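Local coordinates for S-M checkpoint control protein RAD4 (Schizosaccharomyces pombe, PDB 4BU0), which acts as a checkpoint and DNA-replication scaffold whose first two BRCT domains, forming this chain, bind the phosphorylated checkpoint protein crb2, at residues 150-153 with 154-158; 161-164 with 165-169; 121-124 with 125-129. All blocks are in the same frame, centred on the assembly; numbering follows the deposited sequence.

Interaction 1. Residues 150-153 with 154-158; sequences RKYE and YALKW
Tyr-154 N, Ala-155 N, Leu-156 N and Lys-157 N each reach back four residues, to the carbonyls of Arg-150, Lys-151, Tyr-152 and Glu-153, and this unbroken i to i+4 ladder is the evidence for regular alpha-helix. The helix, 150-157, is the crossover of a beta-alpha-beta unit between strands 141-144 and 161-163 in the second BRCT domain. Its shortest rung is Ala-155 N to Lys-151 O, 2.8 Å, with the donor nearly on the line of the carbonyl bond.

One helical turn brings Leu-156 across Tyr-152. Leu-156 CG lies 4.1 Å above one face of the phenol ring, displaced toward its rim, while the CD1 methyl reaches CE2 of Tyr-152 at 3.7 Å and stays equally close to CZ and OH. With CG anti to the backbone N (chi1 174°), Tyr-152 sends its ring along the helix flank to where Leu-156 comes round; its side chain also meets Val-162 and Ser-147. Replacing Tyr-152 by an alanine would probably strip Leu-156 CD1 of its aromatic partner and open a gap against Val-162.

Ala-155 presents only its CB methyl, 3.4 Å from Lys-151 O, and it too packs on Val-162. The long chain of Lys-151 is nearly straight beyond CB and leaves the helix for strand 106-110; its NZ bonds to Leu-109 O, to Pro-133 O and to a modified side chain of the bound peptide, consistent with recognition of the phosphorylated residue.

Tyr-154, Trp-158 and Arg-150 also touch apolar side chains of that peptide. Toward the end of 154-158, Lys-157 CD sits 3.9 Å above one face of the Tyr-154 ring, and Tyr-154 CD2 in turn lies 3.4 Å over the Trp-158 ring plane, offset toward its rim.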
loop_
_atom_site.group_PDB
_atom_site.type_symbol
_atom_site.label_atom_id
_atom_site.label_comp_id
_atom_site.label_asym_id
_atom_site.label_seq_id
_atom_site.Cartn_x
_atom_site.Cartn_y
_atom_site.Cartn_z
ATOM N N ARG A 150 26.294 -7.491 -3.696
ATOM C CA ARG A 150 26.185 -6.340 -4.583
ATOM C C ARG A 150 24.840 -5.625 -4.454
ATOM O O ARG A 150 24.803 -4.392 -4.452
ATOM C CB ARG A 150 26.412 -6.763 -6.029
ATOM C CG ARG A 150 27.887 -7.145 -6.308
ATOM C CD ARG A 150 28.013 -7.895 -7.618
ATOM N NE ARG A 150 27.608 -7.054 -8.746
ATOM C CZ ARG A 150 27.533 -7.457 -10.009
ATOM N NH1 ARG A 150 27.857 -8.699 -10.338
ATOM N NH2 ARG A 150 27.138 -6.616 -10.955
ATOM N N LYS A 151 23.736 -6.386 -4.383
ATOM C CA LYS A 151 22.437 -5.710 -4.237
ATOM C C LYS A 151 22.377 -5.025 -2.885
ATOM O O LYS A 151 21.905 -3.893 -2.781
ATOM C CB LYS A 151 21.276 -6.719 -4.362
ATOM C CG LYS A 151 20.947 -7.104 -5.785
ATOM C CD LYS A 151 19.770 -8.097 -5.791
ATOM C CE LYS A 151 19.295 -8.471 -7.168
ATOM N NZ LYS A 151 18.216 -9.524 -7.094
ATOM N N TYR A 152 22.834 -5.711 -1.819
ATOM C CA TYR A 152 22.805 -5.089 -0.518
ATOM C C TYR A 152 23.607 -3.797 -0.480
ATOM O O TYR A 152 23.101 -2.802 0.023
ATOM C CB TYR A 152 23.371 -6.078 0.523
ATOM C CG TYR A 152 23.526 -5.493 1.911
ATOM C CD1 TYR A 152 22.421 -5.295 2.733
ATOM C CD2 TYR A 152 24.780 -5.136 2.404
ATOM C CE1 TYR A 152 22.554 -4.737 4.003
ATOM C CE2 TYR A 152 24.925 -4.588 3.681
ATOM C CZ TYR A 152 23.808 -4.393 4.475
ATOM O OH TYR A 152 23.937 -3.850 5.731
ATOM N N GLU A 153 24.840 -3.805 -1.048
ATOM C CA GLU A 153 25.662 -2.596 -1.003
ATOM C C GLU A 153 25.015 -1.458 -1.797
ATOM O O GLU A 153 25.036 -0.303 -1.356
ATOM C CB GLU A 153 27.089 -2.878 -1.517
ATOM C CG GLU A 153 27.847 -3.876 -0.636
ATOM C CD GLU A 153 28.145 -3.470 0.799
ATOM O OE1 GLU A 153 28.149 -2.252 1.099
ATOM O OE2 GLU A 153 28.398 -4.381 1.622
ATOM N N TYR A 154 24.409 -1.778 -2.962
ATOM C CA TYR A 154 23.795 -0.712 -3.730
ATOM C C TYR A 154 22.516 -0.196 -3.081
ATOM O O TYR A 154 22.200 0.988 -3.189
ATOM C CB TYR A 154 23.554 -1.112 -5.202
ATOM C CG TYR A 154 24.430 -0.252 -6.103
ATOM C CD1 TYR A 154 25.817 -0.226 -5.943
ATOM C CD2 TYR A 154 23.870 0.573 -7.061
ATOM C CE1 TYR A 154 26.620 0.611 -6.722
ATOM C CE2 TYR A 154 24.662 1.412 -7.849
ATOM C CZ TYR A 154 26.035 1.425 -7.677
ATOM O OH TYR A 154 26.808 2.252 -8.456
ATOM N N ALA A 155 21.765 -1.078 -2.377
ATOM C CA ALA A 155 20.573 -0.576 -1.687
ATOM C C ALA A 155 20.986 0.409 -0.597
ATOM O O ALA A 155 20.291 1.398 -0.376
ATOM C CB ALA A 155 19.809 -1.747 -1.077
ATOM N N LEU A 156 22.108 0.140 0.093
ATOM C CA LEU A 156 22.547 1.094 1.122
ATOM C C LEU A 156 22.898 2.443 0.478
ATOM O O LEU A 156 22.456 3.481 0.956
ATOM C CB LEU A 156 23.748 0.559 1.914
ATOM C CG LEU A 156 23.546 -0.644 2.818
ATOM C CD1 LEU A 156 24.800 -0.893 3.634
ATOM C CD2 LEU A 156 22.372 -0.440 3.777
ATOM N N LYS A 157 23.595 2.411 -0.675
ATOM C CA LYS A 157 23.965 3.627 -1.396
ATOM C C LYS A 157 22.734 4.433 -1.896
ATOM O O LYS A 157 22.717 5.675 -1.810
ATOM C CB LYS A 157 24.859 3.208 -2.577
ATOM C CG LYS A 157 25.403 4.341 -3.387
ATOM C CD LYS A 157 26.266 3.773 -4.472
ATOM C CE LYS A 157 26.744 4.882 -5.349
ATOM N NZ LYS A 157 28.123 4.618 -5.816
ATOM N N TRP A 158 21.714 3.746 -2.419
ATOM C CA TRP A 158 20.508 4.376 -2.963
ATOM C C TRP A 158 19.452 4.665 -1.880
ATOM O O TRP A 158 18.339 5.106 -2.212
ATOM C CB TRP A 158 19.877 3.478 -4.042
ATOM C CG TRP A 158 20.538 3.538 -5.385
ATOM C CD1 TRP A 158 21.250 4.582 -5.906
ATOM C CD2 TRP A 158 20.498 2.528 -6.408
ATOM N NE1 TRP A 158 21.642 4.290 -7.193
ATOM C CE2 TRP A 158 21.216 3.030 -7.520
ATOM C CE3 TRP A 158 19.972 1.225 -6.473
ATOM C CZ2 TRP A 158 21.387 2.293 -8.700
ATOM C CZ3 TRP A 158 20.179 0.475 -7.624
ATOM C CH2 TRP A 158 20.834 1.023 -8.740
#

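Interaction 2. Residues 161-164 with 165-169; sequences NVVC and VEWLW
Val-163 CG2 rests against the base of Trp-167, 3.8 Å from its CB and 3.9 Å from CE3 of the indole. The approach to the ring is oblique. The methyl lies between the backbone N and carbonyl carbon of Val-163, and the tryptophan turns its CG away from its own backbone N (chi1 165°), which carries the indole past Val-163 CG2, with its far end leading away from 161-164. There NE1 is satisfied by Leu-178 O, and the ring stacks with His-141.

Between these two residues the chain changes from strand to helix. Trp-167 N donates to Cys-164 O at 3.0 Å, and the donor nitrogen stands 41° out of the carbonyl plane, not on a lone pair. This i to i+3 bond is the one hydrogen bond linking 161-164 to 165-169. Beside it, Cys-164 SG meets Glu-166 CB at 3.8 Å, while the carboxylate hydrogen-bonds through OE2 to Gln-170 NE2.

Val-165 CG2 reaches one face of the Trp-169 ring, 3.3 Å above its plane and offset toward the rim. Val-163 also bonds through its backbone to Leu-142 and Ala-144. These links fit the junction of an outer parallel strand, 161-163, with the last helix, 166-174, in the BRCT fold.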
loop_
_atom_site.group_PDB
_atom_site.type_symbol
_atom_site.label_atom_id
_atom_site.label_comp_id
_atom_site.label_asym_id
_atom_site.label_seq_id
_atom_site.Cartn_x
_atom_site.Cartn_y
_atom_site.Cartn_z
ATOM N N ASN A 161 15.152 0.631 1.379
ATOM C CA ASN A 161 14.874 -0.203 2.550
ATOM C C ASN A 161 15.417 -1.608 2.363
ATOM O O ASN A 161 15.137 -2.225 1.319
ATOM C CB ASN A 161 13.358 -0.315 2.753
ATOM C CG ASN A 161 12.621 0.967 3.002
ATOM O OD1 ASN A 161 13.166 1.912 3.603
ATOM N ND2 ASN A 161 11.360 1.024 2.556
ATOM N N VAL A 162 16.157 -2.115 3.365
ATOM C CA VAL A 162 16.652 -3.483 3.373
ATOM C C VAL A 162 15.988 -4.135 4.547
ATOM O O VAL A 162 16.169 -3.684 5.680
ATOM C CB VAL A 162 18.184 -3.575 3.454
ATOM C CG1 VAL A 162 18.619 -5.045 3.412
ATOM C CG2 VAL A 162 18.829 -2.783 2.302
ATOM N N VAL A 163 15.160 -5.146 4.276
ATOM C CA VAL A 163 14.408 -5.803 5.340
ATOM C C VAL A 163 14.569 -7.310 5.279
ATOM O O VAL A 163 14.920 -7.875 4.234
ATOM C CB VAL A 163 12.897 -5.449 5.209
ATOM C CG1 VAL A 163 12.641 -3.965 5.465
ATOM C CG2 VAL A 163 12.303 -5.862 3.843
ATOM N N CYS A 164 14.299 -7.971 6.403
ATOM C CA CYS A 164 14.207 -9.425 6.372
ATOM C C CYS A 164 12.797 -9.823 5.900
ATOM O O CYS A 164 11.882 -8.979 5.846
ATOM C CB CYS A 164 14.541 -10.054 7.711
ATOM S SG CYS A 164 13.413 -9.574 9.013
ATOM N N VAL A 165 12.636 -11.098 5.532
ATOM C CA VAL A 165 11.390 -11.542 4.933
ATOM C C VAL A 165 10.180 -11.395 5.895
ATOM O O VAL A 165 9.043 -11.340 5.445
ATOM C CB VAL A 165 11.516 -12.963 4.343
ATOM C CG1 VAL A 165 11.680 -14.016 5.443
ATOM C CG2 VAL A 165 10.358 -13.284 3.396
ATOM N N GLU A 166 10.430 -11.327 7.211
ATOM C CA GLU A 166 9.350 -11.147 8.174
ATOM C C GLU A 166 8.566 -9.863 7.892
ATOM O O GLU A 166 7.377 -9.794 8.175
ATOM C CB GLU A 166 9.954 -11.126 9.577
ATOM C CG GLU A 166 8.941 -11.225 10.714
ATOM C CD GLU A 166 8.075 -12.474 10.807
ATOM O OE1 GLU A 166 8.343 -13.478 10.110
ATOM O OE2 GLU A 166 7.049 -12.390 11.518
ATOM N N TRP A 167 9.206 -8.870 7.248
ATOM C CA TRP A 167 8.469 -7.673 6.836
ATOM C C TRP A 167 7.305 -8.043 5.925
ATOM O O TRP A 167 6.202 -7.509 6.046
ATOM C CB TRP A 167 9.408 -6.699 6.096
ATOM C CG TRP A 167 8.651 -5.638 5.342
ATOM C CD1 TRP A 167 8.110 -4.490 5.859
ATOM C CD2 TRP A 167 8.326 -5.641 3.942
ATOM N NE1 TRP A 167 7.427 -3.804 4.876
ATOM C CE2 TRP A 167 7.536 -4.497 3.690
ATOM C CE3 TRP A 167 8.628 -6.515 2.878
ATOM C CZ2 TRP A 167 7.020 -4.213 2.419
ATOM C CZ3 TRP A 167 8.128 -6.232 1.615
ATOM C CH2 TRP A 167 7.335 -5.093 1.396
ATOM N N LEU A 168 7.591 -8.929 4.961
ATOM C CA LEU A 168 6.570 -9.340 4.030
ATOM C C LEU A 168 5.461 -10.123 4.712
ATOM O O LEU A 168 4.279 -9.846 4.475
ATOM C CB LEU A 168 7.232 -10.196 2.928
ATOM C CG LEU A 168 6.264 -10.763 1.865
ATOM C CD1 LEU A 168 5.595 -9.646 1.065
ATOM C CD2 LEU A 168 7.026 -11.693 0.904
ATOM N N TRP A 169 5.832 -11.070 5.550
ATOM C CA TRP A 169 4.817 -11.872 6.184
ATOM C C TRP A 169 3.937 -11.058 7.109
ATOM O O TRP A 169 2.771 -11.220 7.081
ATOM C CB TRP A 169 5.426 -13.074 6.898
ATOM C CG TRP A 169 6.355 -13.936 6.071
ATOM C CD1 TRP A 169 7.507 -14.464 6.497
ATOM C CD2 TRP A 169 6.188 -14.373 4.719
ATOM N NE1 TRP A 169 8.094 -15.183 5.498
ATOM C CE2 TRP A 169 7.294 -15.130 4.403
ATOM C CE3 TRP A 169 5.223 -14.184 3.750
ATOM C CZ2 TRP A 169 7.456 -15.690 3.160
ATOM C CZ3 TRP A 169 5.412 -14.753 2.536
ATOM C CH2 TRP A 169 6.513 -15.468 2.265
#

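Interaction 3. Residues 121-124 with 125-129; sequences ENYV and LKHGG
With chi1 at -73°, His-127 sets its imidazole opposite its own carbonyl carbon and turns the CD2 edge back to Tyr-123, whose carbonyl O lies in the ring plane 3.2 Å from CD2. The same carbonyl accepts the backbone N of His-127 at 3.1 Å. Helix 116-126 closes here in a Schellman motif: Gly-129 N bonds to Val-124 O at 2.9 Å and Gly-128 N to Leu-125 O. Gly-128 supplies the reversal with a positive phi of 81°, while Val-124 O also takes a weak bond from His-127 N.

Before the cap, Leu-125 N and Lys-126 N continue the i to i+4 pattern to Glu-121 O and Asn-122 O. Leu-125 folds its CG over Glu-121 O, 3.4 Å away, and the side chains of Glu-121 and Leu-125 both touch Phe-131. The chain passes from this cap directly into strand 130-131, completing a beta-alpha-beta unit with strand 106-110.

On another side of the helix Lys-126 runs extended alongside Tyr-123, both pointing the same way. Ile-172 of helix 166-174 touches both Tyr-123 and His-127. The lysine tip approaches the phenol ring obliquely, with NZ 4.2 Å from Tyr-123 CE1.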
loop_
_atom_site.group_PDB
_atom_site.type_symbol
_atom_site.label_atom_id
_atom_site.label_comp_id
_atom_site.label_asym_id
_atom_site.label_seq_id
_atom_site.Cartn_x
_atom_site.Cartn_y
_atom_site.Cartn_z
ATOM N N GLU A 121 8.548 -14.310 -4.378
ATOM C CA GLU A 121 8.135 -13.661 -5.615
ATOM C C GLU A 121 6.632 -13.853 -5.877
ATOM O O GLU A 121 5.935 -12.883 -6.178
ATOM C CB GLU A 121 8.968 -14.190 -6.785
ATOM C CG GLU A 121 8.549 -13.659 -8.141
ATOM C CD GLU A 121 9.434 -14.122 -9.285
ATOM O OE1 GLU A 121 10.523 -14.683 -9.021
ATOM O OE2 GLU A 121 9.035 -13.891 -10.453
ATOM N N ASN A 122 6.136 -15.089 -5.700
ATOM C CA ASN A 122 4.718 -15.345 -5.900
ATOM C C ASN A 122 3.843 -14.539 -4.926
ATOM O O ASN A 122 2.820 -13.986 -5.334
ATOM C CB ASN A 122 4.427 -16.832 -5.720
ATOM C CG ASN A 122 3.070 -17.223 -6.242
ATOM O OD1 ASN A 122 2.770 -17.075 -7.429
ATOM N ND2 ASN A 122 2.216 -17.701 -5.358
ATOM N N TYR A 123 4.237 -14.476 -3.638
ATOM C CA TYR A 123 3.421 -13.715 -2.675
ATOM C C TYR A 123 3.410 -12.219 -2.959
ATOM O O TYR A 123 2.382 -11.561 -2.745
ATOM C CB TYR A 123 3.912 -13.934 -1.246
ATOM C CG TYR A 123 3.331 -15.160 -0.594
ATOM C CD1 TYR A 123 2.060 -15.137 -0.025
ATOM C CD2 TYR A 123 4.063 -16.336 -0.505
ATOM C CE1 TYR A 123 1.518 -16.269 0.583
ATOM C CE2 TYR A 123 3.534 -17.474 0.105
ATOM C CZ TYR A 123 2.261 -17.436 0.647
ATOM O OH TYR A 123 1.750 -18.559 1.261
ATOM N N VAL A 124 4.546 -11.652 -3.425
ATOM C CA VAL A 124 4.581 -10.240 -3.773
ATOM C C VAL A 124 3.569 -9.961 -4.867
ATOM O O VAL A 124 2.819 -9.000 -4.776
ATOM C CB VAL A 124 6.016 -9.848 -4.226
ATOM C CG1 VAL A 124 6.043 -8.465 -4.904
ATOM C CG2 VAL A 124 6.973 -9.892 -3.030
ATOM N N LEU A 125 3.535 -10.832 -5.904
ATOM C CA LEU A 125 2.619 -10.619 -7.023
ATOM C C LEU A 125 1.162 -10.833 -6.601
ATOM O O LEU A 125 0.302 -10.036 -6.983
ATOM C CB LEU A 125 2.996 -11.562 -8.174
ATOM C CG LEU A 125 4.375 -11.323 -8.798
ATOM C CD1 LEU A 125 4.697 -12.412 -9.793
ATOM C CD2 LEU A 125 4.450 -9.986 -9.489
ATOM N N LYS A 126 0.911 -11.870 -5.768
ATOM C CA LYS A 126 -0.450 -12.172 -5.277
ATOM C C LYS A 126 -1.022 -10.994 -4.481
ATOM O O LYS A 126 -2.222 -10.741 -4.525
ATOM C CB LYS A 126 -0.381 -13.435 -4.391
ATOM C CG LYS A 126 -1.692 -13.858 -3.722
ATOM C CD LYS A 126 -1.459 -14.995 -2.737
ATOM C CE LYS A 126 -2.694 -15.320 -1.936
ATOM N NZ LYS A 126 -2.401 -16.306 -0.861
ATOM N N HIS A 127 -0.150 -10.219 -3.806
ATOM C CA HIS A 127 -0.620 -9.112 -2.980
ATOM C C HIS A 127 -0.431 -7.739 -3.627
ATOM O O HIS A 127 -0.466 -6.701 -2.939
ATOM C CB HIS A 127 0.043 -9.216 -1.606
ATOM C CG HIS A 127 -0.561 -10.339 -0.841
ATOM N ND1 HIS A 127 -1.817 -10.208 -0.241
ATOM C CD2 HIS A 127 -0.144 -11.611 -0.703
ATOM C CE1 HIS A 127 -2.084 -11.393 0.278
ATOM N NE2 HIS A 127 -1.116 -12.270 0.024
ATOM N N GLY A 128 -0.378 -7.720 -4.954
ATOM C CA GLY A 128 -0.409 -6.489 -5.718
ATOM C C GLY A 128 0.873 -5.706 -5.870
ATOM O O GLY A 128 0.832 -4.587 -6.379
ATOM N N GLY A 129 2.006 -6.288 -5.449
ATOM C CA GLY A 129 3.269 -5.589 -5.621
ATOM C C GLY A 129 3.871 -5.863 -6.987
ATOM O O GLY A 129 3.374 -6.721 -7.730
#

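Overall arrangement
All three contacts belong to the second BRCT domain and follow one another in sequence as 3, 1, 2. Interactions 1 and 2, centres 16 Å apart, join where helix 150-157 packs on its following strand: Ala-155 CB lies 3.7 Å from Val-162 CG2. Interaction 2 meets interaction 3 at its other end, with Trp-169 and Tyr-123 set edge-to-face and Trp-169 CZ3 3.7 Å from Tyr-123 CD2. Interactions 1 and 3 do not touch, their nearest atoms being about 9 Å apart. The bound peptide lies beside interaction 1, and interaction 2 connects that region to the helix of interaction 3 through these contacts.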